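Local coordinates for DNA polymerase (Bacillus phage phi29, PDB 2PY5), which replicates the viral genome by protein-primed, strand-displacing DNA synthesis with high processivity and fidelity, and degrades DNA with a 3'-5' exonuclease activity, at residues Phe432-Ala435 with Trp436-Thr440; Trp327-Asn330 with Val331-Glu334; Leu63-Ala66 with Gly67-Ile71; Ile119-Ser122 with Leu123-Leu126. The protein carries 2 engineered substitutions. One frame throughout, in Å; residues are numbered along the deposited sequence.

Contact 1. Residues Phe432-Ala435 with Trp436-Thr440; sequences FITA and WARYT
Two torsions draw T434 and R438 together on one side of helix 427-447: OG1 of T434 sits between its own backbone N and carbonyl carbon (chi1 65°), and the arginine chain folds back at chi3 (-68°). The two side chains then lie alongside each other, pointing the same way, one turn apart. R438 NH1 comes within 3.2 Å of T434 OG1, while T434 O and A435 CA lie over one face of the guanidinium group and NH2 comes to 3.6 Å from A435 CB. A water in the guanidinium plane ties the pair at its edge, giving a hydrogen to T434 OG1 (2.8 Å) and taking one from R438 NH2 (2.9 Å). Main-chain bonds at i to i+4 run beneath, among them R438 N to T434 O.

Round the helix, W436 is held differently. Its CD1 lies 3.2 Å from F432 O, the acceptor of a nearly straight 170° bond from W436 N, while NE1 stands at the edge of the F432 ring and donates to L262 O. W436 O is itself gripped twice, by T440 N and T440 OG1 from opposite faces of its plane.

The polar ends of the first pair are held by the segment between the two activities: T434 OG1 bonds to R227 O and R438 NH1 to G228 O, both in the conserved YxGG motif. A palm helix that fixes this linker is consistent with the probable part of T434 and R438 in binding template-primer DNA at the B-family polymerization site.

Contact 2. Residues Trp327-Asn330 with Val331-Glu334; sequences WLSN and VDLE
S329 and D332 face each other across the first turn of helix 330-339, hydroxyl against carboxylate. S329 OG gives its hydrogen to D332 OD2 over 2.7 Å, meeting that oxygen from above the carboxylate plane, 46° out of it. The same OG accepts from D332 N at 3.1 Å along an almost straight N-H line (169°), which makes the serine the N-cap of the helix. D332 has its CG beside its own backbone N (chi1 -66°), a setting that brings OD2 back over the cap. A water then closes the circuit, accepting from S329 N (2.9 Å) and donating to D332 OD2 (2.7 Å); the return bond of a classical capping box is thus made through water.

The apolar flank is arranged otherwise. L328 and L333 cross at about a right angle, their CD1 methyls 4.0 Å apart, and L328 passes obliquely over D332, with CD2 4.2 Å from its CB. N330 sets off away from the turn, though its ND2 stays 4.1 Å from V331 CG2, while OD1 takes the backbone N-H of H284 in the adjoining strand 283-294.

D332 OD2 therefore collects the serine hydroxyl, the water and, in a salt bridge, R438 NH2 of helix 427-447. Three partners on one oxygen would probably stabilise its negative charge and hold the carboxylate's rotation, so that a helix cap also becomes the anchor of an arginine probably involved in template-primer binding.

Contact 3. Residues Leu63-Ala66 with Gly67-Ile71; sequences LKFA and GAFII. Engineered in segment 63-66: A66 (natural residue Asp). With nucleotides of chain A; nucleotides of chain B.
F65 and F69 meet on one flank of helix 63-76, and the path of F65 from CB outward runs between that neighbour and single-stranded DNA. With CG anti to its backbone N (chi1 -177°), the side chain swings out to the strand. CB lies 3.8 Å from O2 of thymidine DT6 of chain A, and CG is equally far from C1' of that nucleotide. On the ring, CD1 approaches DT6 O2 again, and on the CD2 side, DT6 C2' lies over one face of the ring. Farther out, CE2 and the tip CZ reach the next sugar, CZ coming to 3.2 Å from O4' of DT7 of chain A.

The opposite face of the ring is covered by F69 CE1, 3.9 Å from F65 CZ. The two phenyl planes are inclined at 53° with centroids 5.5 Å apart, an oblique pairing, while the edge of the F69 ring rests near F65 O and A66 O. Underneath, the helix opens with G67 N bonded to L63 O at 2.7 Å, and I70 N to A66 O at 3.2 Å. F65 also packs on T15, a residue that helps stabilise the frayed primer terminus.

A66 is an engineered replacement of the natural aspartate, a residue essential for exonucleolysis. With the natural aspartate, the sequence from N62 through F65 to this position matches the Exo II motif of B-family proofreading exonucleases, with the phenylalanine holding single-stranded DNA in the cleft.

Contact 4. Residues Ile119-Ser122 with Leu123-Leu126; sequences IYDS and LKKL. With nucleotides of chain A.
The D121 carboxylate, the flat group here, is used in two ways by the chain that follows. L123 N reaches OD1 from well above the plane, 71° out of it, at 3.1 Å. K124 NZ instead comes to OD2 nearly end-on to the C-O bond and closes a 2.8 Å salt bridge, with K124 CG passing 3.6 Å from the same oxygen. CG anti to the backbone N (chi1 -170°) carries the carboxylate forward over the turn, where OD1 closes an Asx turn and makes D121 the N-cap of helix 122-125. K124 N adds a bond to D121 O, and S122 O takes L126 N at 2.8 Å, besides a weak bond from K125 N.

Outside partners fix both charges: D121 OD1 also accepts from L63 N, and K124 NZ bonds to W100 O while its ammonium makes a cation-pi contact with Y101. S122 OG pairs with H61 ND1. The L123 methyls turn to the DNA, CD1 lying 3.8 Å from C5' of thymidine DT5 of chain A. The segment from S122 to L126 matches the (S/T)Lx2h motif of proofreading exonucleases, in which serine and leucine bind single-stranded DNA.

How the contacts relate
Contacts 1 and 2 belong to the polymerization region and touch each other, whereas contacts 3 and 4 touch within the exonuclease domain; the two pairs lie on opposite sides of the chain's centre, with about 18 Å between the nearest atoms of contacts 1 and 4. Contacts 1, 3 and 4 are buried, and contact 2 reaches the surface at its far end. Contacts 1 and 3 each run within a single helix, while 2 and 4 join a strand to a helix through an N-cap, serine in one and aspartate in the other. Nucleotides meet an aromatic ring and a lysine in contact 3 and leucine methyls in contact 4; contacts 1 and 2 lie back from the bound DNA.

Contact 1. Residues Phe432-Ala435 with Trp436-Thr440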
# COMPACT_ATOMS: atom_id res chain seq x y z
N PHE F 432 -5.52 -15.93 6.61
CA PHE F 432 -4.72 -16.45 7.70
C PHE F 432 -3.37 -15.77 7.89
O PHE F 432 -2.87 -15.69 9.01
CB PHE F 432 -4.57 -17.96 7.55
CG PHE F 432 -5.76 -18.70 8.07
CD1 PHE F 432 -6.87 -18.94 7.26
CD2 PHE F 432 -5.81 -19.12 9.39
CE1 PHE F 432 -7.97 -19.61 7.77
CE2 PHE F 432 -6.92 -19.77 9.90
CZ PHE F 432 -8.00 -20.02 9.09
N ILE F 433 -2.80 -15.25 6.82
CA ILE F 433 -1.54 -14.53 6.98
C ILE F 433 -1.77 -13.29 7.83
O ILE F 433 -1.01 -13.03 8.78
CB ILE F 433 -0.88 -14.21 5.64
CG1 ILE F 433 -0.31 -15.49 5.00
CG2 ILE F 433 0.26 -13.17 5.84
CD1 ILE F 433 0.06 -15.33 3.53
N THR F 434 -2.83 -12.53 7.53
CA THR F 434 -3.11 -11.31 8.31
C THR F 434 -3.61 -11.67 9.73
O THR F 434 -3.27 -10.97 10.70
CB THR F 434 -4.05 -10.36 7.62
OG1 THR F 434 -5.34 -10.97 7.47
CG2 THR F 434 -3.50 -9.94 6.26
N ALA F 435 -4.34 -12.78 9.87
CA ALA F 435 -4.83 -13.23 11.18
C ALA F 435 -3.67 -13.57 12.12
O ALA F 435 -3.63 -13.13 13.25
CB ALA F 435 -5.80 -14.41 11.05
N TRP F 436 -2.71 -14.33 11.61
CA TRP F 436 -1.55 -14.64 12.41
C TRP F 436 -0.74 -13.38 12.75
O TRP F 436 -0.15 -13.31 13.83
CB TRP F 436 -0.67 -15.66 11.67
CG TRP F 436 -1.13 -17.09 11.81
CD1 TRP F 436 -1.47 -17.96 10.79
CD2 TRP F 436 -1.20 -17.85 13.02
NE1 TRP F 436 -1.79 -19.19 11.31
CE2 TRP F 436 -1.62 -19.16 12.67
CE3 TRP F 436 -0.96 -17.55 14.36
CZ2 TRP F 436 -1.82 -20.14 13.62
CZ3 TRP F 436 -1.14 -18.54 15.29
CH2 TRP F 436 -1.57 -19.82 14.92
N ALA F 437 -0.66 -12.42 11.81
CA ALA F 437 0.05 -11.17 12.06
C ALA F 437 -0.64 -10.41 13.21
O ALA F 437 0.02 -9.96 14.16
CB ALA F 437 0.06 -10.35 10.83
N ARG F 438 -1.96 -10.33 13.16
CA ARG F 438 -2.70 -9.69 14.25
C ARG F 438 -2.46 -10.41 15.57
O ARG F 438 -2.24 -9.78 16.61
CB ARG F 438 -4.21 -9.63 13.97
CG ARG F 438 -4.59 -8.69 12.91
CD ARG F 438 -6.11 -8.50 12.83
NE ARG F 438 -6.79 -9.70 12.37
CZ ARG F 438 -6.84 -10.12 11.11
NH1 ARG F 438 -6.27 -9.42 10.14
NH2 ARG F 438 -7.49 -11.22 10.80
N TYR F 439 -2.51 -11.74 15.53
CA TYR F 439 -2.28 -12.56 16.71
C TYR F 439 -0.92 -12.24 17.33
O TYR F 439 -0.79 -12.10 18.55
CB TYR F 439 -2.36 -14.05 16.32
CG TYR F 439 -2.04 -15.00 17.42
CD1 TYR F 439 -3.03 -15.45 18.27
CD2 TYR F 439 -0.74 -15.45 17.63
CE1 TYR F 439 -2.75 -16.31 19.30
CE2 TYR F 439 -0.44 -16.32 18.66
CZ TYR F 439 -1.45 -16.74 19.50
OH TYR F 439 -1.19 -17.62 20.54
N THR F 440 0.10 -12.14 16.48
CA THR F 440 1.44 -11.85 16.96
C THR F 440 1.48 -10.56 17.77
O THR F 440 2.06 -10.51 18.87
CB THR F 440 2.40 -11.74 15.80
OG1 THR F 440 2.43 -13.00 15.09
CG2 THR F 440 3.80 -11.40 16.30
O HOH W 1 -7.94 -11.88 8.02

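Contact 2. Residues Trp327-Asn330 with Val331-Glu334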
# COMPACT_ATOMS: atom_id res chain seq x y z
N TRP F 327 -17.59 -13.42 10.21
CA TRP F 327 -16.87 -14.58 9.70
C TRP F 327 -15.44 -14.45 10.19
O TRP F 327 -14.76 -13.48 9.82
CB TRP F 327 -16.90 -14.59 8.18
CG TRP F 327 -18.24 -14.85 7.61
CD1 TRP F 327 -19.29 -13.97 7.57
CD2 TRP F 327 -18.70 -16.06 7.00
NE1 TRP F 327 -20.38 -14.56 6.95
CE2 TRP F 327 -20.03 -15.84 6.58
CE3 TRP F 327 -18.10 -17.30 6.72
CZ2 TRP F 327 -20.78 -16.82 5.94
CZ3 TRP F 327 -18.86 -18.28 6.09
CH2 TRP F 327 -20.18 -18.03 5.71
N LEU F 328 -14.98 -15.41 11.00
CA LEU F 328 -13.69 -15.32 11.68
C LEU F 328 -12.84 -16.54 11.42
O LEU F 328 -13.30 -17.67 11.56
CB LEU F 328 -13.88 -15.20 13.20
CG LEU F 328 -14.70 -14.00 13.69
CD1 LEU F 328 -14.93 -14.10 15.17
CD2 LEU F 328 -13.98 -12.72 13.35
N SER F 329 -11.57 -16.31 11.08
CA SER F 329 -10.58 -17.39 11.14
C SER F 329 -10.55 -17.96 12.56
O SER F 329 -10.87 -17.27 13.54
CB SER F 329 -9.20 -16.85 10.76
OG SER F 329 -8.63 -16.05 11.80
N ASN F 330 -10.08 -19.19 12.72
CA ASN F 330 -9.99 -19.75 14.07
C ASN F 330 -9.04 -18.95 14.98
O ASN F 330 -9.22 -18.90 16.19
CB ASN F 330 -9.61 -21.25 14.06
CG ASN F 330 -8.30 -21.54 13.35
OD1 ASN F 330 -8.27 -21.62 12.12
ND2 ASN F 330 -7.22 -21.72 14.12
N VAL F 331 -8.03 -18.33 14.37
CA VAL F 331 -7.08 -17.51 15.09
C VAL F 331 -7.83 -16.30 15.69
O VAL F 331 -7.70 -16.00 16.88
CB VAL F 331 -5.97 -17.02 14.16
CG1 VAL F 331 -5.06 -16.06 14.90
CG2 VAL F 331 -5.14 -18.22 13.62
N ASP F 332 -8.59 -15.61 14.86
CA ASP F 332 -9.37 -14.45 15.33
C ASP F 332 -10.47 -14.84 16.31
O ASP F 332 -10.74 -14.12 17.29
CB ASP F 332 -9.98 -13.70 14.15
CG ASP F 332 -8.95 -13.05 13.26
OD1 ASP F 332 -8.23 -12.16 13.74
OD2 ASP F 332 -8.87 -13.39 12.06
N LEU F 333 -11.09 -15.99 16.07
CA LEU F 333 -12.18 -16.48 16.92
C LEU F 333 -11.65 -16.82 18.32
O LEU F 333 -12.26 -16.48 19.34
CB LEU F 333 -12.82 -17.71 16.28
CG LEU F 333 -13.90 -18.38 17.13
CD1 LEU F 333 -15.08 -17.44 17.36
CD2 LEU F 333 -14.36 -19.68 16.48
N GLU F 334 -10.49 -17.48 18.40
CA GLU F 334 -9.95 -17.78 19.72
C GLU F 334 -9.52 -16.51 20.48
O GLU F 334 -9.69 -16.42 21.69
CB GLU F 334 -8.83 -18.80 19.63
CG GLU F 334 -9.35 -20.19 19.17
CD GLU F 334 -10.46 -20.82 20.06
OE1 GLU F 334 -10.56 -20.57 21.29
OE2 GLU F 334 -11.25 -21.62 19.50
O HOH W 2 -10.92 -13.52 10.38

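Contact 3. Residues Leu63-Ala66 with Gly67-Ile71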
# COMPACT_ATOMS: atom_id res chain seq x y z
N LEU F 63 -0.05 7.58 -12.52
CA LEU F 63 -0.86 7.71 -13.70
C LEU F 63 -2.24 8.33 -13.45
O LEU F 63 -2.79 8.95 -14.34
CB LEU F 63 -0.98 6.33 -14.38
CG LEU F 63 -1.75 6.29 -15.70
CD1 LEU F 63 -1.06 7.09 -16.77
CD2 LEU F 63 -2.02 4.85 -16.13
N LYS F 64 -2.78 8.13 -12.25
CA LYS F 64 -4.07 8.72 -11.84
C LYS F 64 -4.07 10.24 -12.04
O LYS F 64 -5.13 10.85 -12.21
CB LYS F 64 -4.31 8.39 -10.37
CG LYS F 64 -5.63 8.76 -9.83
CD LYS F 64 -5.83 8.08 -8.50
CE LYS F 64 -7.15 8.44 -7.85
NZ LYS F 64 -8.33 8.07 -8.69
N PHE F 65 -2.88 10.84 -11.98
CA PHE F 65 -2.74 12.29 -12.19
C PHE F 65 -2.52 12.60 -13.68
O PHE F 65 -3.39 13.15 -14.32
CB PHE F 65 -1.61 12.85 -11.32
CG PHE F 65 -1.46 14.34 -11.44
CD1 PHE F 65 -2.32 15.19 -10.76
CD2 PHE F 65 -0.49 14.88 -12.26
CE1 PHE F 65 -2.21 16.57 -10.90
CE2 PHE F 65 -0.38 16.28 -12.39
CZ PHE F 65 -1.23 17.09 -11.72
N ALA F 66 -1.37 12.23 -14.24
CA ALA F 66 -1.08 12.53 -15.65
C ALA F 66 -2.15 11.99 -16.58
O ALA F 66 -2.51 12.62 -17.57
CB ALA F 66 0.30 11.97 -16.05
N GLY F 67 -2.65 10.79 -16.28
CA GLY F 67 -3.69 10.14 -17.06
C GLY F 67 -4.92 10.98 -17.30
O GLY F 67 -5.53 10.88 -18.36
N ALA F 68 -5.30 11.80 -16.32
CA ALA F 68 -6.44 12.71 -16.50
C ALA F 68 -6.22 13.66 -17.66
O ALA F 68 -7.14 13.90 -18.45
CB ALA F 68 -6.70 13.49 -15.23
N PHE F 69 -5.00 14.15 -17.79
CA PHE F 69 -4.64 15.07 -18.86
C PHE F 69 -4.67 14.37 -20.22
O PHE F 69 -5.15 14.93 -21.21
CB PHE F 69 -3.30 15.75 -18.58
CG PHE F 69 -3.35 16.68 -17.41
CD1 PHE F 69 -3.23 16.20 -16.10
CD2 PHE F 69 -3.54 18.05 -17.60
CE1 PHE F 69 -3.32 17.08 -15.02
CE2 PHE F 69 -3.60 18.89 -16.52
CZ PHE F 69 -3.48 18.41 -15.24
N ILE F 70 -4.16 13.13 -20.25
CA ILE F 70 -4.12 12.33 -21.46
C ILE F 70 -5.52 12.02 -21.96
O ILE F 70 -5.81 12.17 -23.14
CB ILE F 70 -3.31 11.04 -21.20
CG1 ILE F 70 -1.83 11.36 -21.02
CG2 ILE F 70 -3.50 10.01 -22.32
CD1 ILE F 70 -1.04 10.25 -20.41
N ILE F 71 -6.40 11.59 -21.05
CA ILE F 71 -7.78 11.24 -21.44
C ILE F 71 -8.56 12.49 -21.88
O ILE F 71 -9.32 12.44 -22.86
CB ILE F 71 -8.49 10.39 -20.38
CG1 ILE F 71 -7.78 9.04 -20.24
CG2 ILE F 71 -9.95 10.13 -20.80
CD1 ILE F 71 -8.38 8.15 -19.17
P DT A 7 4.83 16.18 -9.60
OP1 DT A 7 5.93 16.16 -10.58
OP2 DT A 7 5.13 16.37 -8.17
O5' DT A 7 3.77 17.31 -9.96
C5' DT A 7 3.15 17.37 -11.24
C4' DT A 7 2.23 18.57 -11.26
O4' DT A 7 1.25 18.44 -10.22
C3' DT A 7 2.89 19.93 -11.00
O3' DT A 7 3.45 20.51 -12.19
C2' DT A 7 1.69 20.74 -10.52
C1' DT A 7 0.88 19.72 -9.73
N1 DT A 7 1.12 19.77 -8.24
C2 DT A 7 0.38 20.67 -7.52
O2 DT A 7 -0.44 21.43 -8.02
N3 DT A 7 0.62 20.67 -6.17
C4 DT A 7 1.50 19.87 -5.49
O4 DT A 7 1.64 19.95 -4.26
C5 DT A 7 2.25 18.94 -6.30
C7 DT A 7 3.24 18.01 -5.66
C6 DT A 7 2.03 18.93 -7.63
P DT A 6 5.06 11.54 -6.16
OP1 DT A 6 6.21 11.10 -6.94
OP2 DT A 6 5.22 12.41 -4.99
O5' DT A 6 4.07 12.38 -7.11
C5' DT A 6 3.89 12.01 -8.47
C4' DT A 6 2.80 12.89 -9.03
O4' DT A 6 1.56 12.68 -8.34
C3' DT A 6 3.08 14.38 -8.85
O3' DT A 6 3.94 14.87 -9.88
C2' DT A 6 1.68 14.98 -8.89
C1' DT A 6 0.78 13.86 -8.36
N1 DT A 6 0.29 14.08 -6.97
C2 DT A 6 -1.04 13.83 -6.71
O2 DT A 6 -1.83 13.44 -7.55
N3 DT A 6 -1.41 14.06 -5.41
C4 DT A 6 -0.59 14.48 -4.37
O4 DT A 6 -1.03 14.64 -3.23
C5 DT A 6 0.79 14.69 -4.71
C7 DT A 6 1.76 15.15 -3.67
C6 DT A 6 1.17 14.48 -5.99
P DT B 5 -16.35 6.98 -7.12
OP1 DT B 5 -17.18 6.82 -5.91
OP2 DT B 5 -16.66 6.22 -8.35
O5' DT B 5 -16.37 8.52 -7.56
C5' DT B 5 -16.17 9.54 -6.59
C4' DT B 5 -15.67 10.81 -7.26
O4' DT B 5 -14.31 10.64 -7.72
C3' DT B 5 -16.44 11.25 -8.50
O3' DT B 5 -16.48 12.67 -8.53
C2' DT B 5 -15.63 10.69 -9.66
C1' DT B 5 -14.23 10.86 -9.12
N1 DT B 5 -13.21 9.87 -9.60
C2 DT B 5 -12.00 10.32 -10.07
O2 DT B 5 -11.64 11.50 -10.14
N3 DT B 5 -11.16 9.29 -10.44
C4 DT B 5 -11.41 7.93 -10.41
O4 DT B 5 -10.56 7.12 -10.76
C5 DT B 5 -12.69 7.54 -9.90
C7 DT B 5 -13.08 6.10 -9.81
C6 DT B 5 -13.53 8.52 -9.52

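Contact 4. Residues Ile119-Ser122 with Leu123-Leu126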
# COMPACT_ATOMS: atom_id res chain seq x y z
N ILE F 119 0.13 2.98 -21.97
CA ILE F 119 0.62 3.83 -20.92
C ILE F 119 0.31 3.17 -19.58
O ILE F 119 -0.86 2.88 -19.27
CB ILE F 119 -0.05 5.22 -20.98
CG1 ILE F 119 0.02 5.77 -22.42
CG2 ILE F 119 0.67 6.19 -20.03
CD1 ILE F 119 -0.58 7.16 -22.61
N TYR F 120 1.36 2.97 -18.80
CA TYR F 120 1.29 2.32 -17.50
C TYR F 120 1.62 3.27 -16.34
O TYR F 120 2.15 4.37 -16.55
CB TYR F 120 2.26 1.18 -17.48
CG TYR F 120 1.96 0.05 -18.45
CD1 TYR F 120 2.82 -0.21 -19.51
CD2 TYR F 120 0.87 -0.79 -18.27
CE1 TYR F 120 2.58 -1.25 -20.36
CE2 TYR F 120 0.61 -1.83 -19.14
CZ TYR F 120 1.48 -2.07 -20.18
OH TYR F 120 1.27 -3.11 -21.07
N ASP F 121 1.35 2.81 -15.13
CA ASP F 121 1.68 3.54 -13.90
C ASP F 121 2.97 2.97 -13.28
O ASP F 121 2.96 1.83 -12.74
CB ASP F 121 0.51 3.41 -12.92
CG ASP F 121 0.63 4.31 -11.72
OD1 ASP F 121 1.54 5.18 -11.70
OD2 ASP F 121 -0.23 4.18 -10.81
N SER F 122 4.06 3.73 -13.31
CA SER F 122 5.28 3.29 -12.61
C SER F 122 5.08 3.22 -11.09
O SER F 122 5.83 2.52 -10.40
CB SER F 122 6.50 4.14 -12.96
OG SER F 122 6.24 5.51 -12.77
N LEU F 123 4.07 3.90 -10.55
CA LEU F 123 3.77 3.78 -9.10
C LEU F 123 3.34 2.36 -8.72
O LEU F 123 3.52 1.92 -7.56
CB LEU F 123 2.70 4.80 -8.67
CG LEU F 123 2.46 4.93 -7.17
CD1 LEU F 123 3.67 5.38 -6.39
CD2 LEU F 123 1.29 5.90 -6.93
N LYS F 124 2.77 1.62 -9.68
CA LYS F 124 2.36 0.24 -9.42
C LYS F 124 3.57 -0.70 -9.37
O LYS F 124 3.53 -1.75 -8.73
CB LYS F 124 1.36 -0.23 -10.49
CG LYS F 124 0.05 0.59 -10.53
CD LYS F 124 -0.85 0.30 -9.36
CE LYS F 124 -2.14 1.12 -9.44
NZ LYS F 124 -1.90 2.58 -9.29
N LYS F 125 4.63 -0.30 -10.08
CA LYS F 125 5.90 -1.02 -10.10
C LYS F 125 6.80 -0.66 -8.91
O LYS F 125 7.45 -1.53 -8.33
CB LYS F 125 6.62 -0.67 -11.40
CG LYS F 125 5.93 -1.19 -12.65
CD LYS F 125 6.63 -2.37 -13.24
CE LYS F 125 6.82 -3.50 -12.25
NZ LYS F 125 7.37 -4.76 -12.83
N LEU F 126 6.82 0.63 -8.57
CA LEU F 126 7.70 1.23 -7.60
C LEU F 126 6.82 2.08 -6.68
O LEU F 126 6.64 3.28 -6.90
CB LEU F 126 8.76 2.08 -8.32
CG LEU F 126 9.68 1.30 -9.29
CD1 LEU F 126 10.38 2.28 -10.26
CD2 LEU F 126 10.68 0.44 -8.52
P DT A 5 2.89 8.01 -1.09
OP1 DT A 5 3.37 6.61 -1.12
OP2 DT A 5 3.28 8.92 0.00
O5' DT A 5 3.30 8.70 -2.49
C5' DT A 5 3.25 7.98 -3.69
C4' DT A 5 2.62 8.82 -4.76
O4' DT A 5 1.24 8.98 -4.44
C3' DT A 5 3.15 10.24 -4.88
O3' DT A 5 4.21 10.23 -5.80
C2' DT A 5 1.97 11.03 -5.40
C1' DT A 5 0.78 10.20 -4.95
N1 DT A 5 -0.01 10.79 -3.86
C2 DT A 5 -1.35 10.96 -4.09
O2 DT A 5 -1.90 10.69 -5.15
N3 DT A 5 -2.01 11.51 -3.03
C4 DT A 5 -1.48 11.85 -1.79
O4 DT A 5 -2.18 12.33 -0.92
C5 DT A 5 -0.07 11.62 -1.62
C7 DT A 5 0.61 11.96 -0.33
C6 DT A 5 0.60 11.10 -2.66